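Local coordinates for glutathione S-transferase (Cupriavidus metallidurans, PDB 4MK3), which binds glutathione sulfinic acid and probably catalyses the transfer of glutathione to electrophilic substrates, at residues 32-36 with 120-124; 35-40 with 180-184; 86-90 with 113-117; 167-171 with 208-212. One frame throughout, in Å; residues are numbered along the deposited sequence.

Interactions 1 and 2 lie in the buried middle of the chain and interaction 3, also largely buried, at the subunit interface; all three tie the N-terminal part of the fold to its helical C-terminal part. Interactions 1 and 2 share helix 32-44, with Lys36 common to both, while interactions 1 and 3 share helix 106-134 and are joined by salt bridges from Lys36 to Glu116 and from Arg86 to Asp120. Their chemistry differs: an aromatic ring beside the ligand in the first, almost wholly apolar packing in the second, charges continuing into the second subunit in the third. Interaction 4, about 16 Å from the chain centre, joins a loop to a helix within the C-terminal part and mixes buried rings with a lysine nearer the surface.

Interaction 1 of 4, residues 32-36 with 120-124; sequences PYARK and DGLLD. With GSF (L-gamma-glutamyl-3-sulfino-L-alanylglycine), chain E.
Leu123 runs alongside Tyr33 in the opposite sense, placing Leu123 CD1 over one face of the phenol ring, 4.3 Å from its centroid, in a CH-pi contact. Over the opposite face lies the gamma-glutamyl arm of the bound glutathione sulfinic acid, its CB1 above the ring centre. The sulfinate adds a contact at the ring edge, in its plane, where GSF O2S is 3.1 Å from Tyr33 CD2. Leu123 also turns both methyls onto Pro32, with Leu123 CD2 3.7 Å from Pro32 CG, so this side is tightly packed. The looser side is at the partly exposed Asp124, which is engaged mainly through one oxygen. Tyr33 has CG anti to its carbonyl carbon (chi1 -52°), which carries the ring across to helix 106-134; there Tyr33 OH donates to the anti lone pair of Asp124 OD1 at 2.6 Å. With a leucine here, Asp124 would probably lose its hydroxyl partner and the gamma-glutamyl arm the flat surface beneath it. Deeper in, the Lys36 chain bends at chi3 and brings NZ to 2.9 Å from both OD1 and OD2 of Asp120. That ammonium is also held by Glu116 and Ser85, and Asp120 by Arg86. The buried charges of Lys36 and Asp120 are thus probably balanced largely by one another and by their neighbours, and the tyrosine that meets the ligand is itself positioned by helix 106-134.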
# COMPACT_ATOMS: atom_id res chain seq x y z
N PRO A 32 -0.89 11.71 -7.24
CA PRO A 32 0.56 11.52 -7.07
C PRO A 32 0.97 10.06 -7.20
O PRO A 32 2.09 9.76 -7.61
CB PRO A 32 0.81 12.07 -5.67
CG PRO A 32 -0.47 11.92 -4.95
CD PRO A 32 -1.54 12.13 -5.98
N TYR A 33 0.06 9.14 -6.86
CA TYR A 33 0.32 7.73 -7.07
C TYR A 33 0.36 7.43 -8.56
O TYR A 33 1.18 6.63 -9.01
CB TYR A 33 -0.77 6.87 -6.40
CG TYR A 33 -1.05 7.15 -4.93
CD1 TYR A 33 -0.34 6.53 -3.93
CD2 TYR A 33 -2.10 7.97 -4.58
CE1 TYR A 33 -0.65 6.78 -2.59
CE2 TYR A 33 -2.42 8.22 -3.29
CZ TYR A 33 -1.71 7.63 -2.30
OH TYR A 33 -2.06 7.89 -0.99
N ALA A 34 -0.55 8.03 -9.31
CA ALA A 34 -0.52 7.85 -10.75
C ALA A 34 0.70 8.53 -11.35
O ALA A 34 1.28 8.03 -12.31
CB ALA A 34 -1.79 8.39 -11.38
N ARG A 35 1.15 9.64 -10.75
CA ARG A 35 2.33 10.31 -11.28
C ARG A 35 3.56 9.42 -11.14
O ARG A 35 4.39 9.35 -12.04
CB ARG A 35 2.60 11.65 -10.62
CG ARG A 35 3.73 12.41 -11.33
CD ARG A 35 4.17 13.63 -10.60
NE ARG A 35 5.04 14.45 -11.42
CZ ARG A 35 5.49 15.64 -11.07
NH1 ARG A 35 5.19 16.12 -9.86
NH2 ARG A 35 6.22 16.36 -11.90
N LYS A 36 3.66 8.72 -10.02
CA LYS A 36 4.74 7.76 -9.84
C LYS A 36 4.79 6.74 -10.97
O LYS A 36 5.84 6.46 -11.55
CB LYS A 36 4.60 7.06 -8.47
CG LYS A 36 5.64 5.97 -8.22
CD LYS A 36 5.49 5.32 -6.84
CE LYS A 36 4.14 4.63 -6.72
NZ LYS A 36 4.00 3.82 -5.48
N ASP A 120 4.76 6.65 -0.22
CA ASP A 120 3.34 6.35 -0.42
C ASP A 120 2.58 6.60 0.88
O ASP A 120 1.43 7.04 0.87
CB ASP A 120 3.17 4.88 -0.82
CG ASP A 120 3.48 4.58 -2.30
OD1 ASP A 120 3.92 5.48 -3.06
OD2 ASP A 120 3.27 3.41 -2.69
N GLY A 121 3.20 6.28 2.01
CA GLY A 121 2.58 6.53 3.31
C GLY A 121 2.38 7.99 3.63
O GLY A 121 1.36 8.39 4.24
N LEU A 122 3.36 8.80 3.26
CA LEU A 122 3.22 10.25 3.36
C LEU A 122 2.01 10.69 2.50
O LEU A 122 1.14 11.44 2.98
CB LEU A 122 4.52 10.93 2.91
CG LEU A 122 4.57 12.45 3.04
CD1 LEU A 122 6.01 12.93 2.96
CD2 LEU A 122 3.75 13.18 1.98
N LEU A 123 1.93 10.20 1.26
CA LEU A 123 0.78 10.48 0.42
C LEU A 123 -0.54 10.02 1.02
O LEU A 123 -1.54 10.74 0.94
CB LEU A 123 0.96 9.85 -0.96
CG LEU A 123 2.08 10.47 -1.82
CD1 LEU A 123 2.20 9.70 -3.13
CD2 LEU A 123 1.83 11.92 -2.07
N ASP A 124 -0.56 8.84 1.64
CA ASP A 124 -1.81 8.34 2.23
C ASP A 124 -2.31 9.33 3.27
O ASP A 124 -3.51 9.62 3.33
CB ASP A 124 -1.59 6.99 2.90
CG ASP A 124 -1.27 5.85 1.93
OD1 ASP A 124 -1.58 5.94 0.70
OD2 ASP A 124 -0.76 4.82 2.44
CB1 GSF E . -3.70 4.43 -3.54
CG1 GSF E . -4.29 5.15 -4.74
CD1 GSF E . -5.32 6.18 -4.34
OE1 GSF E . -5.77 6.29 -3.22
C1 GSF E . -1.95 3.24 -4.84
O11 GSF E . -2.13 3.37 -6.08
O12 GSF E . -0.77 3.26 -4.39
N1 GSF E . -2.73 2.34 -2.72
CA1 GSF E . -3.13 3.06 -3.92
N2 GSF E . -5.75 7.04 -5.35
CA2 GSF E . -6.76 8.01 -5.10
CB2 GSF E . -6.64 9.13 -6.07
SG2 GSF E . -5.34 10.26 -5.72
O1S GSF E . -5.70 11.52 -6.38
O2S GSF E . -4.06 9.68 -6.24
C2 GSF E . -8.13 7.44 -5.41
O2 GSF E . -8.33 6.84 -6.46
N3 GSF E . -9.14 7.65 -4.48
CA3 GSF E . -10.46 7.18 -4.76
C3 GSF E . -11.11 6.50 -3.54
O31 GSF E . -12.35 6.25 -3.60
O32 GSF E . -10.45 6.20 -2.53

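Interaction 2 of 4, residues 35-40 with 180-184; sequences RKVRVV and VAVGC
Cys184, Val180 and Ala181 meet Arg35, Lys36 and Val39 in a buried, mainly apolar helix-helix contact between helix 32-44 of the N-terminal domain and helix 177-192 of the C-terminal one. The axes of the two short segments come within 9.3 Å at 134°, and the approach is closest where Lys36 CA and Ala181 CA are 5.9 Å apart, the alanine methyl leaving room for the lysine stem. Cys184 SG rests against the backbone of the facing helix, 3.5 Å from Lys36 N, with the extended Arg35 side chain running beside it. Val39 and Val180 meet end to end, Val39 CG1 3.5 Å from Val180 CG1. In Val180 that branch stands anti to the backbone N (chi1 176°), which also lays it against the Lys36 carbonyl oxygen. The Lys36 stem adds its methylenes, CD being 4.0 Å from Ala181 CB, before its ammonium leaves the contact for Glu116. Polar linkage is confined to one margin, where a water accepts from Arg35 NH1 at 3.0 Å and donates to Cys184 O at 2.9 Å. The other guanidinium nitrogens turn to the chain end, NE to Thr221 OG1 and NH2 to Phe218 O. Such packing of the first helix of a thioredoxin-like domain against the all-helical domain is characteristic of the glutathione transferase fold.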
# COMPACT_ATOMS: atom_id res chain seq x y z
N ARG A 35 1.15 9.64 -10.75
CA ARG A 35 2.33 10.31 -11.28
C ARG A 35 3.56 9.42 -11.14
O ARG A 35 4.39 9.35 -12.04
CB ARG A 35 2.60 11.65 -10.62
CG ARG A 35 3.73 12.41 -11.33
CD ARG A 35 4.17 13.63 -10.60
NE ARG A 35 5.04 14.45 -11.42
CZ ARG A 35 5.49 15.64 -11.07
NH1 ARG A 35 5.19 16.12 -9.86
NH2 ARG A 35 6.22 16.36 -11.90
N LYS A 36 3.66 8.72 -10.02
CA LYS A 36 4.74 7.76 -9.84
C LYS A 36 4.79 6.74 -10.97
O LYS A 36 5.84 6.46 -11.55
CB LYS A 36 4.60 7.06 -8.47
CG LYS A 36 5.64 5.97 -8.22
CD LYS A 36 5.49 5.32 -6.84
CE LYS A 36 4.14 4.63 -6.72
NZ LYS A 36 4.00 3.82 -5.48
N VAL A 37 3.63 6.18 -11.32
CA VAL A 37 3.55 5.23 -12.41
C VAL A 37 3.90 5.86 -13.76
O VAL A 37 4.62 5.29 -14.55
CB VAL A 37 2.15 4.59 -12.47
CG1 VAL A 37 1.95 3.83 -13.79
CG2 VAL A 37 1.92 3.72 -11.24
N ARG A 38 3.39 7.05 -14.01
CA ARG A 38 3.68 7.73 -15.25
C ARG A 38 5.17 8.05 -15.38
O ARG A 38 5.74 7.93 -16.47
CB ARG A 38 2.84 8.98 -15.39
CG ARG A 38 1.35 8.68 -15.41
CD ARG A 38 0.58 9.94 -15.44
NE ARG A 38 0.84 10.66 -16.67
CZ ARG A 38 0.71 11.97 -16.79
NH1 ARG A 38 0.37 12.68 -15.73
NH2 ARG A 38 0.95 12.56 -17.95
N VAL A 39 5.80 8.44 -14.28
CA VAL A 39 7.25 8.67 -14.31
C VAL A 39 7.99 7.37 -14.64
O VAL A 39 8.89 7.37 -15.47
CB VAL A 39 7.73 9.30 -12.99
CG1 VAL A 39 9.26 9.25 -12.89
CG2 VAL A 39 7.22 10.74 -12.88
N VAL A 40 7.61 6.27 -14.01
CA VAL A 40 8.22 5.00 -14.31
C VAL A 40 8.04 4.69 -15.80
O VAL A 40 8.98 4.36 -16.51
CB VAL A 40 7.63 3.86 -13.45
CG1 VAL A 40 8.10 2.51 -13.96
CG2 VAL A 40 8.03 4.06 -11.99
N VAL A 180 11.90 8.27 -7.47
CA VAL A 180 10.63 8.59 -8.14
C VAL A 180 9.53 8.84 -7.10
O VAL A 180 8.82 9.84 -7.16
CB VAL A 180 10.21 7.46 -9.09
CG1 VAL A 180 8.86 7.75 -9.71
CG2 VAL A 180 11.23 7.24 -10.17
N ALA A 181 9.41 7.91 -6.17
CA ALA A 181 8.33 7.95 -5.19
C ALA A 181 8.47 9.18 -4.29
O ALA A 181 7.50 9.90 -4.04
CB ALA A 181 8.31 6.66 -4.41
N VAL A 182 9.67 9.43 -3.79
CA VAL A 182 9.92 10.59 -2.94
C VAL A 182 9.67 11.89 -3.69
O VAL A 182 8.99 12.79 -3.19
CB VAL A 182 11.35 10.54 -2.34
CG1 VAL A 182 11.69 11.86 -1.65
CG2 VAL A 182 11.47 9.36 -1.37
N GLY A 183 10.13 11.97 -4.94
CA GLY A 183 9.92 13.15 -5.74
C GLY A 183 8.45 13.46 -5.96
O GLY A 183 8.01 14.61 -5.96
N CYS A 184 7.67 12.41 -6.20
CA CYS A 184 6.23 12.57 -6.38
C CYS A 184 5.54 13.06 -5.10
O CYS A 184 4.61 13.90 -5.16
CB CYS A 184 5.60 11.27 -6.87
SG CYS A 184 5.98 10.91 -8.63
O HOH W 1 3.54 14.91 -7.64

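Interaction 3 of 4, residues 86-90 with 113-117; sequences RVIAE and RCWEA
Arg113, Glu116 and Glu90 form a salt-bridge network between helices 85-94 and 106-134, at the interface with the second subunit. Arg113 grips Glu116 of its own helix side-on, both nitrogens converging on one oxygen: NE is 2.9 Å and NH2 2.8 Å from Glu116 OE1. Bends at chi2 (-33°) and chi3 fold the arginine back to reach it, and the carboxylate carbon lies in the guanidinium plane. Across the contact the same NH2 makes a weak hydrogen bond to Arg86 O at 3.3 Å. Glu90 stands at the edge of the guanidinium with its carboxylate turned 75° from that plane; its ion pair is long, Glu90 OE2 lying 4.0 Å from Arg113 NH1. A water that accepts from Arg113 NH2 and donates to Glu90 OE1 links the two groups. Arg86 meets Glu116 with its stem and not its charge, Arg86 CG being 3.5 Å from Glu116 OE2, and then lays one guanidinium face over Ala117, where Arg86 NH2 is 3.6 Å from Ala117 CA. Its charge is met by Asp120 and by Asp84 of the second subunit. Glu116 OE2 has Lys36 as its partner, and Glu90 pairs with Arg109 of the second subunit. Since the segments are 12.3 Å apart axis to axis, long charged side chains do the bridging. Helix 106-134 contacting both the N-terminal domain and the partner subunit is an arrangement familiar from dimeric glutathione transferases.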
# COMPACT_ATOMS: atom_id res chain seq x y z
N ARG A 86 2.06 0.51 -6.66
CA ARG A 86 3.29 -0.25 -6.41
C ARG A 86 3.39 -1.47 -7.30
O ARG A 86 4.47 -1.81 -7.80
CB ARG A 86 3.36 -0.72 -4.98
CG ARG A 86 3.31 0.35 -4.00
CD ARG A 86 3.80 -0.24 -2.68
NE ARG A 86 3.40 0.57 -1.59
CZ ARG A 86 3.52 0.20 -0.33
NH1 ARG A 86 4.03 -0.99 -0.03
NH2 ARG A 86 3.14 1.04 0.63
N VAL A 87 2.25 -2.13 -7.51
CA VAL A 87 2.21 -3.31 -8.34
C VAL A 87 2.45 -2.94 -9.81
O VAL A 87 3.16 -3.62 -10.54
CB VAL A 87 0.84 -4.02 -8.18
CG1 VAL A 87 0.75 -5.25 -9.08
CG2 VAL A 87 0.64 -4.43 -6.74
N ILE A 88 1.86 -1.83 -10.23
CA ILE A 88 2.05 -1.34 -11.59
C ILE A 88 3.51 -0.93 -11.82
O ILE A 88 4.11 -1.27 -12.85
CB ILE A 88 1.13 -0.16 -11.88
CG1 ILE A 88 -0.35 -0.58 -11.77
CG2 ILE A 88 1.44 0.42 -13.26
CD1 ILE A 88 -1.29 0.62 -11.68
N ALA A 89 4.08 -0.21 -10.86
CA ALA A 89 5.48 0.21 -11.00
C ALA A 89 6.44 -0.98 -11.11
O ALA A 89 7.32 -1.00 -11.97
CB ALA A 89 5.88 1.11 -9.84
N GLU A 90 6.26 -1.97 -10.24
CA GLU A 90 7.09 -3.18 -10.25
C GLU A 90 6.99 -3.93 -11.57
O GLU A 90 7.98 -4.39 -12.13
CB GLU A 90 6.70 -4.07 -9.07
CG GLU A 90 7.33 -5.45 -9.04
CD GLU A 90 6.77 -6.32 -7.93
OE1 GLU A 90 5.56 -6.17 -7.58
OE2 GLU A 90 7.53 -7.17 -7.41
N ARG A 113 12.08 -0.59 -1.92
CA ARG A 113 10.66 -0.74 -1.67
C ARG A 113 10.23 -0.11 -0.34
O ARG A 113 9.10 0.38 -0.23
CB ARG A 113 10.27 -2.22 -1.70
CG ARG A 113 10.48 -2.95 -3.03
CD ARG A 113 10.29 -2.14 -4.29
NE ARG A 113 8.92 -1.75 -4.62
CZ ARG A 113 8.04 -2.50 -5.27
NH1 ARG A 113 8.33 -3.74 -5.62
NH2 ARG A 113 6.85 -1.99 -5.57
N CYS A 114 11.12 -0.07 0.64
CA CYS A 114 10.78 0.61 1.88
C CYS A 114 10.72 2.13 1.68
O CYS A 114 9.81 2.80 2.18
CB CYS A 114 11.77 0.21 2.97
SG CYS A 114 11.38 0.95 4.57
N TRP A 115 11.64 2.68 0.89
CA TRP A 115 11.54 4.07 0.49
C TRP A 115 10.21 4.35 -0.19
O TRP A 115 9.57 5.38 0.08
CB TRP A 115 12.67 4.46 -0.46
CG TRP A 115 13.93 4.92 0.19
CD1 TRP A 115 15.11 4.23 0.30
CD2 TRP A 115 14.14 6.19 0.78
NE1 TRP A 115 16.04 5.01 0.96
CE2 TRP A 115 15.47 6.23 1.25
CE3 TRP A 115 13.33 7.32 0.96
CZ2 TRP A 115 16.01 7.34 1.89
CZ3 TRP A 115 13.89 8.44 1.58
CH2 TRP A 115 15.21 8.44 2.04
N GLU A 116 9.79 3.48 -1.09
CA GLU A 116 8.51 3.67 -1.78
C GLU A 116 7.35 3.65 -0.78
O GLU A 116 6.44 4.46 -0.86
CB GLU A 116 8.31 2.62 -2.86
CG GLU A 116 6.96 2.77 -3.59
CD GLU A 116 6.67 1.64 -4.56
OE1 GLU A 116 7.14 0.50 -4.35
OE2 GLU A 116 5.98 1.88 -5.58
N ALA A 117 7.41 2.73 0.17
CA ALA A 117 6.36 2.66 1.20
C ALA A 117 6.33 3.92 2.06
O ALA A 117 5.25 4.38 2.48
CB ALA A 117 6.54 1.43 2.05
O HOH W 2 4.83 -4.30 -6.16

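Interaction 4 of 4, residues 167-171 with 208-212; sequences KTWCT and FQEKI
Lys211 holds its ammonium over the centre of the Trp169 six-membered ring while donating to the carbonyl of Thr168, the residue before the tryptophan, so that one nitrogen serves both a cation-pi contact and a hydrogen bond. Lys211 NZ lies 3.9 Å from the ring centroid and only 13° off its normal, and the neighbouring CE sits over the same face in a CH-pi contact. From there Lys211 NZ reaches Thr168 O at 2.9 Å, approaching from above the carbonyl plane, 48° out of it, and so not along a lone pair. A bend at chi3 (63°) in an otherwise extended lysine chain puts the amine in this place. At the edge of the indole, near its plane, Phe208 crosses at about a right angle, with Phe208 CE2 3.9 Å from Trp169 CE3. Ile212 CG1 adds an oblique contact 4.2 Å from Trp169 CZ3. Beside this, Cys170 SG lies 5.2 Å from the Phe208 ring centroid in an oblique sulfur-aromatic contact. An alanine in place of Trp169 would take away the pi surface under Lys211, probably leaving its ammonium less firmly placed and Phe208 and Ile212 without their neighbour. The loop is also tied inward: Tyr175 meets the indole edge-to-face, and Cys170 N bonds to Asp179 of helix 177-192. The contact thus runs from buried rings and Ile212 to the more open side at Thr168 and Lys211, where the indole face and the Thr168 carbonyl together probably offset part of the lysine charge.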
# COMPACT_ATOMS: atom_id res chain seq x y z
N LYS A 167 23.72 11.67 0.62
CA LYS A 167 23.81 10.89 -0.61
C LYS A 167 23.26 11.63 -1.82
O LYS A 167 22.44 12.53 -1.71
CB LYS A 167 23.06 9.56 -0.44
CG LYS A 167 23.70 8.58 0.50
CD LYS A 167 22.82 7.34 0.71
CE LYS A 167 21.63 7.63 1.64
NZ LYS A 167 20.81 6.40 1.93
N THR A 168 23.72 11.23 -3.00
CA THR A 168 23.24 11.77 -4.28
C THR A 168 21.79 11.43 -4.55
O THR A 168 20.98 12.31 -4.89
CB THR A 168 24.17 11.27 -5.42
OG1 THR A 168 25.49 11.78 -5.20
CG2 THR A 168 23.66 11.69 -6.79
N TRP A 169 21.47 10.15 -4.38
CA TRP A 169 20.11 9.65 -4.50
C TRP A 169 19.77 8.85 -3.25
O TRP A 169 20.62 8.57 -2.41
CB TRP A 169 19.97 8.76 -5.74
CG TRP A 169 20.15 9.45 -7.07
CD1 TRP A 169 21.17 9.25 -7.95
CD2 TRP A 169 19.27 10.40 -7.68
NE1 TRP A 169 20.98 10.02 -9.07
CE2 TRP A 169 19.81 10.72 -8.93
CE3 TRP A 169 18.07 11.00 -7.28
CZ2 TRP A 169 19.19 11.62 -9.81
CZ3 TRP A 169 17.44 11.89 -8.16
CH2 TRP A 169 18.02 12.20 -9.40
N CYS A 170 18.51 8.49 -3.11
CA CYS A 170 18.04 7.85 -1.88
C CYS A 170 18.87 6.65 -1.46
O CYS A 170 19.12 6.48 -0.26
CB CYS A 170 16.59 7.42 -2.01
SG CYS A 170 15.40 8.78 -1.93
N THR A 171 19.28 5.82 -2.41
CA THR A 171 20.08 4.64 -2.11
C THR A 171 21.55 4.77 -2.47
O THR A 171 22.27 3.79 -2.45
CB THR A 171 19.52 3.36 -2.75
OG1 THR A 171 19.64 3.45 -4.19
CG2 THR A 171 18.06 3.19 -2.35
N PHE A 208 17.62 17.66 -3.52
CA PHE A 208 17.09 16.48 -4.21
C PHE A 208 15.99 16.87 -5.17
O PHE A 208 16.00 16.47 -6.33
CB PHE A 208 16.60 15.47 -3.17
CG PHE A 208 15.73 14.38 -3.72
CD1 PHE A 208 14.36 14.54 -3.82
CD2 PHE A 208 16.29 13.18 -4.10
CE1 PHE A 208 13.56 13.54 -4.31
CE2 PHE A 208 15.47 12.16 -4.62
CZ PHE A 208 14.13 12.36 -4.72
N GLN A 209 15.03 17.66 -4.69
CA GLN A 209 13.87 17.95 -5.52
C GLN A 209 14.23 18.84 -6.70
O GLN A 209 13.69 18.70 -7.80
CB GLN A 209 12.75 18.58 -4.68
CG GLN A 209 11.40 18.57 -5.40
CD GLN A 209 10.81 17.18 -5.55
OE1 GLN A 209 11.28 16.22 -4.95
NE2 GLN A 209 9.79 17.06 -6.37
N GLU A 210 15.15 19.77 -6.48
CA GLU A 210 15.60 20.65 -7.54
C GLU A 210 16.22 19.86 -8.68
O GLU A 210 16.04 20.19 -9.86
CB GLU A 210 16.60 21.67 -6.99
CG GLU A 210 15.95 22.76 -6.15
CD GLU A 210 16.91 23.88 -5.80
OE1 GLU A 210 16.48 24.83 -5.11
OE2 GLU A 210 18.09 23.82 -6.22
N LYS A 211 16.91 18.78 -8.34
CA LYS A 211 17.51 17.92 -9.34
C LYS A 211 16.46 17.04 -10.04
O LYS A 211 16.41 16.95 -11.27
CB LYS A 211 18.55 17.04 -8.67
CG LYS A 211 19.24 16.09 -9.60
CD LYS A 211 20.47 15.49 -8.92
CE LYS A 211 20.10 14.67 -7.70
NZ LYS A 211 21.27 13.84 -7.31
N ILE A 212 15.62 16.39 -9.26
CA ILE A 212 14.73 15.42 -9.85
C ILE A 212 13.72 16.10 -10.77
O ILE A 212 13.30 15.53 -11.78
CB ILE A 212 14.06 14.53 -8.78
CG1 ILE A 212 13.67 13.18 -9.40
CG2 ILE A 212 12.90 15.25 -8.14
CD1 ILE A 212 13.15 12.21 -8.37